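Local coordinates for protein transcription termination factor FttA (Methanosarcina mazei, PDB 2XR1) that probably terminates transcription by zinc-dependent endonucleolytic cleavage of nascent RNA at the polymerase exit channel and then degrades the released RNA from its 5' end, at residues M223-Y228 with Q251-L256; E231-N236 with F258-E263; E397-M402 with Q575-F580; A414-F419 with V535-Q540. All coordinates share one frame; numbering follows the deposited sequence. Where two conformers were deposited one is given.

Overall arrangement
The four contacts fall into two clusters, one in each lobe of this metallo-beta-lactamase/beta-CASP nuclease. Interactions 1 and 2 join the loop between strands 208-211 and 240-242 to the two ends of helix 254-259; their centres lie about 11 Å apart and they touch, Tyr228 OH 2.6 Å from Tyr260 OH, a probable hydrogen bond. Interactions 3 and 4, centres about 10 Å apart, meet where strands 533-536 and 573-576 pair and just beyond, with Val577 N 2.7 Å from Phe536 O. Interactions 2 and 3 are about 44 Å apart between centres. The zinc pair lies between the clusters: the side chains of Pro225, Phe580 and Val537 are about 12, 13 and 13 Å from zinc.

Interaction 1: residues M223-Y228 with Q251-L256; sequences MTPYLY and QGLVPL
Leu253 reaches across to Thr224 and Pro225, and its side chain can be followed outward to see how. CB is directed at the 223-228 loop but makes no contact within 4.5 Å, and neither does CG. CG stands anti to the carbonyl carbon (chi1 -74°), and the second torsion (chi2 176°) then sets CD1 anti to CA, so that CD1 and not CD2 does the touching. The CD1 methyl lies 3.6 Å from Pro225 CD, and 3.8 Å separates it from Thr224 CB; the side chains of Leu253 and Thr224 cross at about a right angle. One methyl thus fills the angle between a proline ring and a threonine.

Thr224 is held with its apolar branch available. OG1 sits between the backbone N and the carbonyl carbon (chi1 69°) and hydrogen-bonds Pro225 O at 2.8 Å, tilted out of the carbonyl plane, while CG2 also lies against Leu253 CD1. One helical turn on, Leu256 continues the seam: its CD2 is 4.3 Å from Leu227 CD1. No hydrogen bond joins the two segments, so the evidence is of apolar contact alone. Arg197 NH1 hydrogen-bonds Thr224 O.

Leu253, the N-cap residue of helix 254-259, follows the zinc ligands Asp249 and His250 by a few residues, its side chain about 9 Å from each of theirs. The contact therefore packs a loop against the chain just past the HxHxDH zinc-binding motif of the metallo-beta-lactamase fold.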
loop_
_atom_site.group_PDB
_atom_site.type_symbol
_atom_site.label_atom_id
_atom_site.label_comp_id
_atom_site.label_asym_id
_atom_site.label_seq_id
_atom_site.Cartn_x
_atom_site.Cartn_y
_atom_site.Cartn_z
ATOM N N MET B 223 16.125 -11.448 8.124
ATOM C CA MET B 223 14.803 -10.966 7.635
ATOM C C MET B 223 14.341 -9.619 8.217
ATOM O O MET B 223 14.201 -9.442 9.408
ATOM C CB MET B 223 13.717 -12.023 7.904
ATOM C CG MET B 223 12.793 -12.330 6.720
ATOM S SD MET B 223 11.631 -13.753 6.996
ATOM C CE MET B 223 12.405 -15.061 6.014
ATOM N N THR B 224 14.105 -8.666 7.340
ATOM C CA THR B 224 13.727 -7.342 7.733
ATOM C C THR B 224 12.264 -7.122 7.398
ATOM O O THR B 224 11.654 -7.921 6.720
ATOM C CB THR B 224 14.557 -6.318 6.949
ATOM O OG1 THR B 224 14.164 -6.355 5.578
ATOM C CG2 THR B 224 16.046 -6.620 7.049
ATOM N N PRO B 225 11.684 -6.038 7.889
ATOM C CA PRO B 225 10.399 -5.643 7.340
ATOM C C PRO B 225 10.536 -5.290 5.840
ATOM O O PRO B 225 11.655 -5.103 5.348
ATOM C CB PRO B 225 10.049 -4.413 8.135
ATOM C CG PRO B 225 10.872 -4.501 9.365
ATOM C CD PRO B 225 12.095 -5.213 9.023
ATOM N N TYR B 226 9.410 -5.239 5.129
ATOM C CA TYR B 226 9.433 -4.874 3.718
ATOM C C TYR B 226 9.628 -3.357 3.564
ATOM O O TYR B 226 8.697 -2.623 3.248
ATOM C CB TYR B 226 8.144 -5.341 2.991
ATOM C CG TYR B 226 7.950 -6.832 2.975
ATOM C CD1 TYR B 226 8.515 -7.596 2.012
ATOM C CD2 TYR B 226 7.236 -7.460 3.970
ATOM C CE1 TYR B 226 8.370 -8.989 2.029
ATOM C CE2 TYR B 226 7.088 -8.808 4.002
ATOM C CZ TYR B 226 7.648 -9.563 3.048
ATOM O OH TYR B 226 7.478 -10.901 3.072
ATOM N N LEU B 227 10.855 -2.900 3.779
ATOM C CA LEU B 227 11.155 -1.479 3.727
ATOM C C LEU B 227 11.353 -0.962 2.297
ATOM O O LEU B 227 11.459 0.251 2.134
ATOM C CB LEU B 227 12.402 -1.156 4.546
ATOM C CG LEU B 227 12.332 -1.397 6.050
ATOM C CD1 LEU B 227 13.683 -1.106 6.747
ATOM C CD2 LEU B 227 11.178 -0.583 6.690
ATOM N N TYR B 228 11.372 -1.824 1.275
ATOM C CA TYR B 228 11.841 -1.400 -0.055
ATOM C C TYR B 228 10.667 -1.091 -1.018
ATOM O O TYR B 228 10.866 -0.937 -2.219
ATOM C CB TYR B 228 12.861 -2.422 -0.611
ATOM C CG TYR B 228 13.971 -2.694 0.408
ATOM C CD1 TYR B 228 13.779 -3.614 1.438
ATOM C CD2 TYR B 228 15.175 -1.980 0.387
ATOM C CE1 TYR B 228 14.762 -3.846 2.392
ATOM C CE2 TYR B 228 16.166 -2.208 1.343
ATOM C CZ TYR B 228 15.948 -3.139 2.341
ATOM O OH TYR B 228 16.903 -3.387 3.298
ATOM N N GLN B 251 12.548 -1.762 17.657
ATOM C CA GLN B 251 13.460 -0.652 17.373
ATOM C C GLN B 251 14.731 -1.095 16.624
ATOM O O GLN B 251 15.447 -0.279 16.036
ATOM C CB GLN B 251 13.847 0.078 18.662
ATOM C CG GLN B 251 14.413 -0.781 19.871
ATOM C CD GLN B 251 15.892 -1.148 19.751
ATOM O OE1 GLN B 251 16.574 -0.767 18.789
ATOM N NE2 GLN B 251 16.402 -1.892 20.719
ATOM N N GLY B 252 15.002 -2.386 16.614
ATOM C CA GLY B 252 16.294 -2.860 16.158
ATOM C C GLY B 252 16.787 -2.467 14.773
ATOM O O GLY B 252 17.977 -2.461 14.533
ATOM N N LEU B 253 15.877 -2.169 13.851
ATOM C CA LEU B 253 16.264 -1.738 12.523
ATOM C C LEU B 253 15.982 -0.258 12.276
ATOM O O LEU B 253 16.187 0.242 11.165
ATOM C CB LEU B 253 15.587 -2.592 11.472
ATOM C CG LEU B 253 16.188 -4.010 11.339
ATOM C CD1 LEU B 253 15.371 -4.796 10.340
ATOM C CD2 LEU B 253 17.613 -3.975 10.931
ATOM N N VAL B 254 15.630 0.481 13.311
ATOM C CA VAL B 254 15.495 1.901 13.138
ATOM C C VAL B 254 16.786 2.530 12.602
ATOM O O VAL B 254 16.715 3.432 11.780
ATOM C CB VAL B 254 15.048 2.602 14.412
ATOM C CG1 VAL B 254 15.218 4.176 14.291
ATOM C CG2 VAL B 254 13.616 2.198 14.713
ATOM N N PRO B 255 17.961 2.062 13.036
ATOM C CA PRO B 255 19.120 2.642 12.424
ATOM C C PRO B 255 19.278 2.298 10.949
ATOM O O PRO B 255 19.964 3.033 10.248
ATOM C CB PRO B 255 20.291 2.074 13.252
ATOM C CG PRO B 255 19.723 1.815 14.553
ATOM C CD PRO B 255 18.306 1.311 14.246
ATOM N N LEU B 256 18.687 1.208 10.468
ATOM C CA LEU B 256 18.787 0.876 9.046
ATOM C C LEU B 256 18.051 1.934 8.220
ATOM O O LEU B 256 18.453 2.264 7.112
ATOM C CB LEU B 256 18.165 -0.500 8.788
ATOM C CG LEU B 256 18.347 -1.170 7.429
ATOM C CD1 LEU B 256 19.793 -1.297 7.059
ATOM C CD2 LEU B 256 17.723 -2.500 7.467
#

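Interaction 2: residues E231-N236 with F258-E263; sequences EVFPLN and FKYGYE
Leu235 holds CG anti to the carbonyl carbon (chi1 -66°), and its second torsion (chi2 163°) extends CD1 away from CA, which brings that methyl to Tyr260. There it meets the tyrosine around CB and the carbonyl O, approaching the ring obliquely. Tyr260 likewise has CG anti to its carbonyl carbon, a setting that puts ring atom CD2 beside Phe233: CD2 is 4.4 Å from Phe233 CZ, near the plane of the phenylalanine ring. A cis peptide bond follows Phe233.

Tyr262 is set differently. Its CG is anti to the backbone N (chi1 -179°), and the ring presents an edge, with CD1 3.7 Å from Leu235 O and the oxygen lying in the ring plane. Nearer the backbone, Leu235 CB and Tyr262 CB are 4.3 Å apart. The Tyr262 hydroxyl is bonded to Pro265 O, and Tyr262 CD2 lies over one face of the Phe258 ring, toward its rim.

Leu235 thus rests on the three residues by which helix 254-259 ends. Gly261 N bonds Phe258 O at 2.9 Å, Tyr262 N bonds Leu257 O, and Gly261 has positive phi: a Schellman motif, here closing a helix of the metallo-beta-lactamase domain.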
loop_
_atom_site.group_PDB
_atom_site.type_symbol
_atom_site.label_atom_id
_atom_site.label_comp_id
_atom_site.label_asym_id
_atom_site.label_seq_id
_atom_site.Cartn_x
_atom_site.Cartn_y
_atom_site.Cartn_z
ATOM N N GLU B 231 5.480 2.441 -0.672
ATOM C CA GLU B 231 4.873 3.134 0.465
ATOM C C GLU B 231 5.863 3.678 1.438
ATOM O O GLU B 231 5.491 4.466 2.274
ATOM C CB GLU B 231 3.987 2.170 1.282
ATOM C CG GLU B 231 2.822 1.578 0.544
ATOM C CD GLU B 231 3.177 0.371 -0.308
ATOM O OE1 GLU B 231 4.107 0.415 -1.141
ATOM O OE2 GLU B 231 2.504 -0.635 -0.179
ATOM N N VAL B 232 7.095 3.191 1.399
ATOM C CA VAL B 232 8.124 3.622 2.332
ATOM C C VAL B 232 9.263 4.359 1.632
ATOM O O VAL B 232 9.822 5.275 2.216
ATOM C CB VAL B 232 8.612 2.437 3.145
ATOM C CG1 VAL B 232 10.080 2.616 3.589
ATOM C CG2 VAL B 232 7.732 2.293 4.322
ATOM N N PHE B 233 9.611 3.941 0.410
ATOM C CA PHE B 233 10.623 4.625 -0.397
ATOM C C PHE B 233 9.910 5.679 -1.245
ATOM O O PHE B 233 8.953 5.340 -1.925
ATOM C CB PHE B 233 11.400 3.636 -1.303
ATOM C CG PHE B 233 12.639 3.031 -0.645
ATOM C CD1 PHE B 233 12.522 2.266 0.497
ATOM C CD2 PHE B 233 13.921 3.221 -1.198
ATOM C CE1 PHE B 233 13.681 1.709 1.117
ATOM C CE2 PHE B 233 15.076 2.668 -0.595
ATOM C CZ PHE B 233 14.955 1.909 0.560
ATOM N N PRO B 234 10.402 6.948 -1.242
ATOM C CA PRO B 234 11.670 7.366 -0.639
ATOM C C PRO B 234 11.449 7.721 0.817
ATOM O O PRO B 234 10.469 8.359 1.144
ATOM C CB PRO B 234 12.046 8.602 -1.446
ATOM C CG PRO B 234 10.734 9.227 -1.786
ATOM C CD PRO B 234 9.673 8.118 -1.772
ATOM N N LEU B 235 12.388 7.314 1.655
ATOM C CA LEU B 235 12.335 7.539 3.076
ATOM C C LEU B 235 12.140 8.994 3.508
ATOM O O LEU B 235 11.525 9.254 4.554
ATOM C CB LEU B 235 13.568 6.926 3.741
ATOM C CG LEU B 235 13.622 5.388 3.658
ATOM C CD1 LEU B 235 15.025 4.845 3.957
ATOM C CD2 LEU B 235 12.605 4.796 4.618
ATOM N N ASN B 236 12.595 9.953 2.718
ATOM C CA ASN B 236 12.321 11.359 3.049
ATOM C C ASN B 236 10.813 11.704 3.112
ATOM O O ASN B 236 10.411 12.683 3.736
ATOM C CB ASN B 236 13.045 12.294 2.084
ATOM C CG ASN B 236 12.442 12.280 0.685
ATOM O OD1 ASN B 236 11.307 11.813 0.465
ATOM N ND2 ASN B 236 13.198 12.814 -0.276
ATOM N N PHE B 258 18.019 5.058 8.866
ATOM C CA PHE B 258 18.989 6.138 8.680
ATOM C C PHE B 258 20.080 5.772 7.649
ATOM O O PHE B 258 20.494 6.599 6.830
ATOM C CB PHE B 258 19.561 6.554 10.032
ATOM C CG PHE B 258 18.593 7.329 10.856
ATOM C CD1 PHE B 258 18.416 8.672 10.648
ATOM C CD2 PHE B 258 17.844 6.717 11.797
ATOM C CE1 PHE B 258 17.539 9.371 11.381
ATOM C CE2 PHE B 258 16.936 7.431 12.539
ATOM C CZ PHE B 258 16.781 8.745 12.324
ATOM N N LYS B 259 20.519 4.526 7.678
ATOM C CA LYS B 259 21.501 4.080 6.722
ATOM C C LYS B 259 20.997 4.313 5.302
ATOM O O LYS B 259 21.766 4.633 4.407
ATOM C CB LYS B 259 21.800 2.603 6.915
ATOM C CG LYS B 259 22.893 2.075 6.001
ATOM C CD LYS B 259 23.232 0.608 6.336
ATOM C CE LYS B 259 24.191 -0.030 5.333
ATOM N NZ LYS B 259 25.019 -1.048 6.057
ATOM N N TYR B 260 19.704 4.141 5.118
ATOM C CA TYR B 260 19.063 4.279 3.828
ATOM C C TYR B 260 18.522 5.677 3.550
ATOM O O TYR B 260 17.714 5.839 2.630
ATOM C CB TYR B 260 17.886 3.284 3.741
ATOM C CG TYR B 260 18.264 1.821 3.667
ATOM C CD1 TYR B 260 19.495 1.399 3.139
ATOM C CD2 TYR B 260 17.374 0.853 4.091
ATOM C CE1 TYR B 260 19.822 0.059 3.077
ATOM C CE2 TYR B 260 17.683 -0.480 4.035
ATOM C CZ TYR B 260 18.899 -0.878 3.543
ATOM O OH TYR B 260 19.177 -2.223 3.487
ATOM N N GLY B 261 18.912 6.672 4.346
ATOM C CA GLY B 261 18.635 8.087 4.024
ATOM C C GLY B 261 17.454 8.784 4.699
ATOM O O GLY B 261 17.052 9.856 4.270
ATOM N N TYR B 262 16.879 8.172 5.732
ATOM C CA TYR B 262 15.914 8.843 6.584
ATOM C C TYR B 262 16.636 9.899 7.388
ATOM O O TYR B 262 17.776 9.686 7.837
ATOM C CB TYR B 262 15.257 7.843 7.534
ATOM C CG TYR B 262 14.212 8.452 8.447
ATOM C CD1 TYR B 262 13.092 9.074 7.938
ATOM C CD2 TYR B 262 14.363 8.409 9.829
ATOM C CE1 TYR B 262 12.144 9.636 8.789
ATOM C CE2 TYR B 262 13.421 8.954 10.685
ATOM C CZ TYR B 262 12.319 9.566 10.165
ATOM O OH TYR B 262 11.396 10.096 11.019
ATOM N N GLU B 263 15.970 11.035 7.571
ATOM C CA GLU B 263 16.555 12.166 8.294
ATOM C C GLU B 263 15.561 12.955 9.184
ATOM O O GLU B 263 15.810 14.106 9.551
ATOM C CB GLU B 263 17.299 13.072 7.283
ATOM C CG GLU B 263 18.820 12.839 7.332
ATOM C CD GLU B 263 19.587 13.402 6.161
ATOM O OE1 GLU B 263 18.985 14.083 5.299
ATOM O OE2 GLU B 263 20.818 13.173 6.098
#

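Interaction 3: residues E397-M402 with Q575-F580; sequences EKHLQM and QVVDGF
His399 NE2 donates to Gln575 OE1 over 3.5 Å, with an N-H...O angle of 155°, the one hydrogen bond across this contact and a weak one. The amide oxygen lies at the edge of the imidazole, near its plane, while the amide itself stands perpendicular to the ring. A bend at the second torsion of Gln575 brings OE1 there; since this residue also touches a crystal neighbour, its exact setting should be read with caution.

The same ring also takes a CH-pi contact. Val577 CG2 stands over one face of His399, 3.8 Å from the centroid and only 2° off the normal. The other valine methyl, CG1, is anti to the backbone N (chi1 -177°) and lies 4.0 Å from both Leu400 N and His399 CB. Val577 therefore sits in the angle between the imidazole face and the helix backbone. Further along, Leu400 CD2 reaches Phe580 CZ at 4.0 Å, oblique to the ring. Val427 and Val430 of helix 423-436 extend this apolar patch, the first beside Leu400 and the second beside Phe580.

Glu397 OE2 is tied outside the contact by a salt bridge to Arg362. Together these contacts lay helix 393-409 on strand 573-576, an outermost strand of the sheet, and on the loop that follows it: helix-on-sheet packing of the alpha/beta beta-CASP domain.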
loop_
_atom_site.group_PDB
_atom_site.type_symbol
_atom_site.label_atom_id
_atom_site.label_comp_id
_atom_site.label_asym_id
_atom_site.label_seq_id
_atom_site.Cartn_x
_atom_site.Cartn_y
_atom_site.Cartn_z
ATOM N N GLU B 397 4.960 -16.857 40.980
ATOM C CA GLU B 397 6.043 -16.661 41.924
ATOM C C GLU B 397 6.299 -17.920 42.740
ATOM O O GLU B 397 7.430 -18.405 42.770
ATOM C CB GLU B 397 5.743 -15.497 42.834
ATOM C CG GLU B 397 5.748 -14.156 42.111
ATOM C CD GLU B 397 5.487 -13.033 43.066
ATOM O OE1 GLU B 397 5.354 -13.326 44.293
ATOM O OE2 GLU B 397 5.427 -11.876 42.598
ATOM N N LYS B 398 5.250 -18.475 43.340
ATOM C CA LYS B 398 5.421 -19.700 44.121
ATOM C C LYS B 398 6.027 -20.793 43.261
ATOM O O LYS B 398 6.936 -21.469 43.693
ATOM C CB LYS B 398 4.115 -20.183 44.766
ATOM C CG LYS B 398 4.309 -20.886 46.134
ATOM N N HIS B 399 5.574 -20.897 42.019
ATOM C CA HIS B 399 6.114 -21.876 41.075
ATOM C C HIS B 399 7.580 -21.638 40.819
ATOM O O HIS B 399 8.379 -22.557 40.920
ATOM C CB HIS B 399 5.346 -21.854 39.739
ATOM C CG HIS B 399 5.623 -23.033 38.856
ATOM N ND1 HIS B 399 4.916 -23.271 37.703
ATOM C CD2 HIS B 399 6.487 -24.068 38.985
ATOM C CE1 HIS B 399 5.350 -24.387 37.145
ATOM N NE2 HIS B 399 6.297 -24.894 37.912
ATOM N N LEU B 400 7.959 -20.402 40.501
ATOM C CA LEU B 400 9.382 -20.137 40.308
ATOM C C LEU B 400 10.186 -20.506 41.551
ATOM O O LEU B 400 11.267 -21.030 41.433
ATOM C CB LEU B 400 9.644 -18.685 39.954
ATOM C CG LEU B 400 11.087 -18.422 39.512
ATOM C CD1 LEU B 400 11.409 -19.374 38.385
ATOM C CD2 LEU B 400 11.302 -16.996 39.082
ATOM N N GLN B 401 9.659 -20.216 42.732
ATOM C CA GLN B 401 10.415 -20.397 43.947
ATOM C C GLN B 401 10.650 -21.861 44.163
ATOM O O GLN B 401 11.733 -22.255 44.524
ATOM C CB GLN B 401 9.690 -19.801 45.152
ATOM C CG GLN B 401 9.686 -18.289 45.127
ATOM C CD GLN B 401 8.771 -17.652 46.170
ATOM O OE1 GLN B 401 7.665 -18.134 46.435
ATOM N NE2 GLN B 401 9.236 -16.555 46.766
ATOM N N MET B 402 9.637 -22.667 43.903
ATOM C CA MET B 402 9.746 -24.097 44.087
ATOM C C MET B 402 10.699 -24.748 43.094
ATOM O O MET B 402 11.481 -25.623 43.466
ATOM C CB MET B 402 8.363 -24.749 44.035
ATOM C CG MET B 402 7.533 -24.452 45.310
ATOM S SD MET B 402 8.235 -25.231 46.816
ATOM C CE MET B 402 7.195 -24.546 48.117
ATOM N N GLN B 575 11.691 -26.672 33.002
ATOM C CA GLN B 575 10.421 -26.252 33.574
ATOM C C GLN B 575 9.978 -24.988 32.895
ATOM O O GLN B 575 10.803 -24.191 32.468
ATOM C CB GLN B 575 10.505 -26.075 35.082
ATOM C CG GLN B 575 10.648 -27.412 35.864
ATOM C CD GLN B 575 9.362 -27.918 36.515
ATOM O OE1 GLN B 575 8.303 -27.306 36.406
ATOM N NE2 GLN B 575 9.468 -29.023 37.229
ATOM N N VAL B 576 8.672 -24.824 32.756
ATOM C CA VAL B 576 8.105 -23.658 32.115
ATOM C C VAL B 576 7.279 -22.920 33.161
ATOM O O VAL B 576 6.328 -23.473 33.708
ATOM C CB VAL B 576 7.214 -24.082 30.920
ATOM C CG1 VAL B 576 6.589 -22.879 30.282
ATOM C CG2 VAL B 576 8.028 -24.860 29.890
ATOM N N VAL B 577 7.654 -21.691 33.473
ATOM C CA VAL B 577 6.920 -20.882 34.444
ATOM C C VAL B 577 6.568 -19.610 33.716
ATOM O O VAL B 577 7.239 -18.588 33.829
ATOM C CB VAL B 577 7.764 -20.596 35.686
ATOM C CG1 VAL B 577 6.963 -19.830 36.716
ATOM C CG2 VAL B 577 8.305 -21.897 36.255
ATOM N N ASP B 578 5.521 -19.681 32.923
ATOM C CA ASP B 578 5.251 -18.639 31.950
ATOM C C ASP B 578 4.478 -17.567 32.689
ATOM O O ASP B 578 3.269 -17.427 32.512
ATOM C CB ASP B 578 4.456 -19.214 30.762
ATOM C CG ASP B 578 4.373 -18.263 29.559
ATOM O OD1 ASP B 578 4.945 -17.160 29.592
ATOM O OD2 ASP B 578 3.734 -18.649 28.533
ATOM N N GLY B 579 5.172 -16.816 33.531
ATOM C CA GLY B 579 4.528 -15.748 34.272
ATOM C C GLY B 579 5.234 -14.411 34.206
ATOM O O GLY B 579 4.858 -13.496 34.915
ATOM N N PHE B 580 6.241 -14.277 33.358
ATOM C CA PHE B 580 7.053 -13.083 33.386
ATOM C C PHE B 580 7.308 -12.505 32.021
ATOM O O PHE B 580 8.258 -11.750 31.840
ATOM C CB PHE B 580 8.369 -13.402 34.068
ATOM C CG PHE B 580 8.191 -14.107 35.369
ATOM C CD1 PHE B 580 7.965 -15.467 35.395
ATOM C CD2 PHE B 580 8.210 -13.412 36.560
ATOM C CE1 PHE B 580 7.800 -16.154 36.599
ATOM C CE2 PHE B 580 8.045 -14.071 37.761
ATOM C CZ PHE B 580 7.836 -15.461 37.781
#

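Interaction 4: residues A414-F419 with V535-Q540; sequences AVIPAF and VFVGYQ
Ile416 and Val535 lie side by side and point the same way from neighbouring strands, with Ile416 CG1 4.0 Å from Val535 CB. The other isoleucine branch, CG2, anti to the backbone N, runs to Val537 CG1 at 3.7 Å, and those two side chains cross at about a right angle. Ile416 thus touches both valines, CG1 on Val535 and CG2 on Val537.

Pro417 sits against the neighbouring strand differently. Its CG is 4.3 Å from Phe536 CE1, oblique to that ring, while CD lies 3.6 Å from Val535 O. The backbone explains this: Val535 N gives a nearly straight hydrogen bond to Val415 O (2.9 Å, N-H...O angle 169°), and in parallel pairing Val535 O would next receive the N-H of residue 417. Proline has none, and its CD methylene occupies that side of the oxygen instead.

Beyond the strand, Gln540 folds back, NE2 donating to Gly538 O at 3.1 Å. Helix 423-436 covers Val537 through Arg423 and Val427. Strands 414-417 and 533-536 are inner neighbours in the parallel sheet of the beta-CASP domain, with the chain after 533-536 probably running toward the metal centre, as the about 11 Å between the side chains of Val537 and the zinc ligand His247 suggests.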
loop_
_atom_site.group_PDB
_atom_site.type_symbol
_atom_site.label_atom_id
_atom_site.label_comp_id
_atom_site.label_asym_id
_atom_site.label_seq_id
_atom_site.Cartn_x
_atom_site.Cartn_y
_atom_site.Cartn_z
ATOM N N ALA B 414 20.443 -23.280 38.203
ATOM C CA ALA B 414 19.251 -22.973 37.417
ATOM C C ALA B 414 19.577 -21.909 36.387
ATOM O O ALA B 414 19.829 -20.787 36.736
ATOM C CB ALA B 414 18.123 -22.518 38.341
ATOM N N VAL B 415 19.612 -22.287 35.116
ATOM C CA VAL B 415 19.846 -21.340 34.023
ATOM C C VAL B 415 18.497 -20.787 33.565
ATOM O O VAL B 415 17.586 -21.537 33.324
ATOM C CB VAL B 415 20.583 -22.012 32.842
ATOM C CG1 VAL B 415 20.648 -21.088 31.642
ATOM C CG2 VAL B 415 22.000 -22.477 33.283
ATOM N N ILE B 416 18.375 -19.470 33.506
ATOM C CA ILE B 416 17.131 -18.799 33.158
ATOM C C ILE B 416 17.405 -17.792 32.054
ATOM O O ILE B 416 17.856 -16.695 32.345
ATOM C CB ILE B 416 16.572 -17.993 34.362
ATOM C CG1 ILE B 416 16.608 -18.818 35.653
ATOM C CG2 ILE B 416 15.203 -17.490 34.061
ATOM C CD1 ILE B 416 15.679 -18.295 36.746
ATOM N N PRO B 417 17.180 -18.160 30.791
ATOM C CA PRO B 417 17.345 -17.200 29.723
ATOM C C PRO B 417 16.389 -16.064 29.868
ATOM O O PRO B 417 15.311 -16.249 30.369
ATOM C CB PRO B 417 17.010 -17.986 28.464
ATOM C CG PRO B 417 16.206 -19.064 28.925
ATOM C CD PRO B 417 16.741 -19.449 30.262
ATOM N N ALA B 418 16.823 -14.889 29.441
ATOM C CA ALA B 418 16.115 -13.646 29.686
ATOM C C ALA B 418 16.572 -12.616 28.685
ATOM O O ALA B 418 17.611 -12.740 28.083
ATOM C CB ALA B 418 16.434 -13.160 31.077
ATOM N N PHE B 419 15.793 -11.572 28.536
ATOM C CA PHE B 419 16.223 -10.392 27.807
ATOM C C PHE B 419 16.884 -9.436 28.749
ATOM O O PHE B 419 16.644 -9.503 29.951
ATOM C CB PHE B 419 15.014 -9.761 27.107
ATOM C CG PHE B 419 14.460 -10.638 26.035
ATOM C CD1 PHE B 419 15.059 -10.675 24.786
ATOM C CD2 PHE B 419 13.398 -11.487 26.301
ATOM C CE1 PHE B 419 14.564 -11.534 23.782
ATOM C CE2 PHE B 419 12.900 -12.329 25.325
ATOM C CZ PHE B 419 13.479 -12.348 24.062
ATOM N N VAL B 535 14.985 -22.877 33.016
ATOM C CA VAL B 535 13.693 -22.292 33.376
ATOM C C VAL B 535 13.207 -21.334 32.315
ATOM O O VAL B 535 13.792 -20.285 32.121
ATOM C CB VAL B 535 13.803 -21.548 34.724
ATOM C CG1 VAL B 535 12.425 -21.122 35.242
ATOM C CG2 VAL B 535 14.508 -22.447 35.761
ATOM N N PHE B 536 12.143 -21.682 31.623
ATOM C CA PHE B 536 11.516 -20.747 30.691
ATOM C C PHE B 536 10.453 -19.892 31.376
ATOM O O PHE B 536 9.470 -20.420 31.863
ATOM C CB PHE B 536 10.869 -21.495 29.531
ATOM C CG PHE B 536 11.850 -22.104 28.587
ATOM C CD1 PHE B 536 12.660 -21.310 27.806
ATOM C CD2 PHE B 536 11.954 -23.483 28.457
ATOM C CE1 PHE B 536 13.568 -21.869 26.934
ATOM C CE2 PHE B 536 12.854 -24.040 27.565
ATOM C CZ PHE B 536 13.654 -23.229 26.808
ATOM N N VAL B 537 10.634 -18.576 31.363
ATOM C CA VAL B 537 9.795 -17.662 32.128
ATOM C C VAL B 537 8.858 -16.862 31.249
ATOM O O VAL B 537 8.070 -16.072 31.750
ATOM C CB VAL B 537 10.618 -16.678 32.923
ATOM C CG1 VAL B 537 11.529 -17.414 33.918
ATOM C CG2 VAL B 537 11.390 -15.826 32.006
ATOM N N GLY B 538 8.915 -17.078 29.947
ATOM C CA GLY B 538 7.978 -16.446 29.038
ATOM C C GLY B 538 7.896 -17.223 27.734
ATOM O O GLY B 538 8.726 -18.110 27.504
ATOM N N TYR B 539 6.973 -16.859 26.847
ATOM C CA TYR B 539 6.867 -17.552 25.555
ATOM C C TYR B 539 8.186 -17.520 24.779
ATOM O O TYR B 539 9.001 -16.605 24.930
ATOM C CB TYR B 539 5.746 -16.969 24.668
ATOM C CG TYR B 539 6.159 -15.715 23.936
ATOM C CD1 TYR B 539 6.235 -14.508 24.591
ATOM C CD2 TYR B 539 6.493 -15.755 22.604
ATOM C CE1 TYR B 539 6.646 -13.356 23.949
ATOM C CE2 TYR B 539 6.886 -14.596 21.910
ATOM C CZ TYR B 539 6.978 -13.398 22.594
ATOM O OH TYR B 539 7.371 -12.242 21.928
ATOM N N GLN B 540 8.363 -18.548 23.953
ATOM C CA GLN B 540 9.473 -18.679 23.018
ATOM C C GLN B 540 8.846 -18.745 21.636
ATOM O O GLN B 540 7.986 -19.562 21.400
ATOM C CB GLN B 540 10.222 -19.973 23.277
ATOM C CG GLN B 540 10.570 -20.245 24.735
ATOM C CD GLN B 540 11.714 -19.414 25.207
ATOM O OE1 GLN B 540 12.756 -19.344 24.563
ATOM N NE2 GLN B 540 11.519 -18.732 26.328
#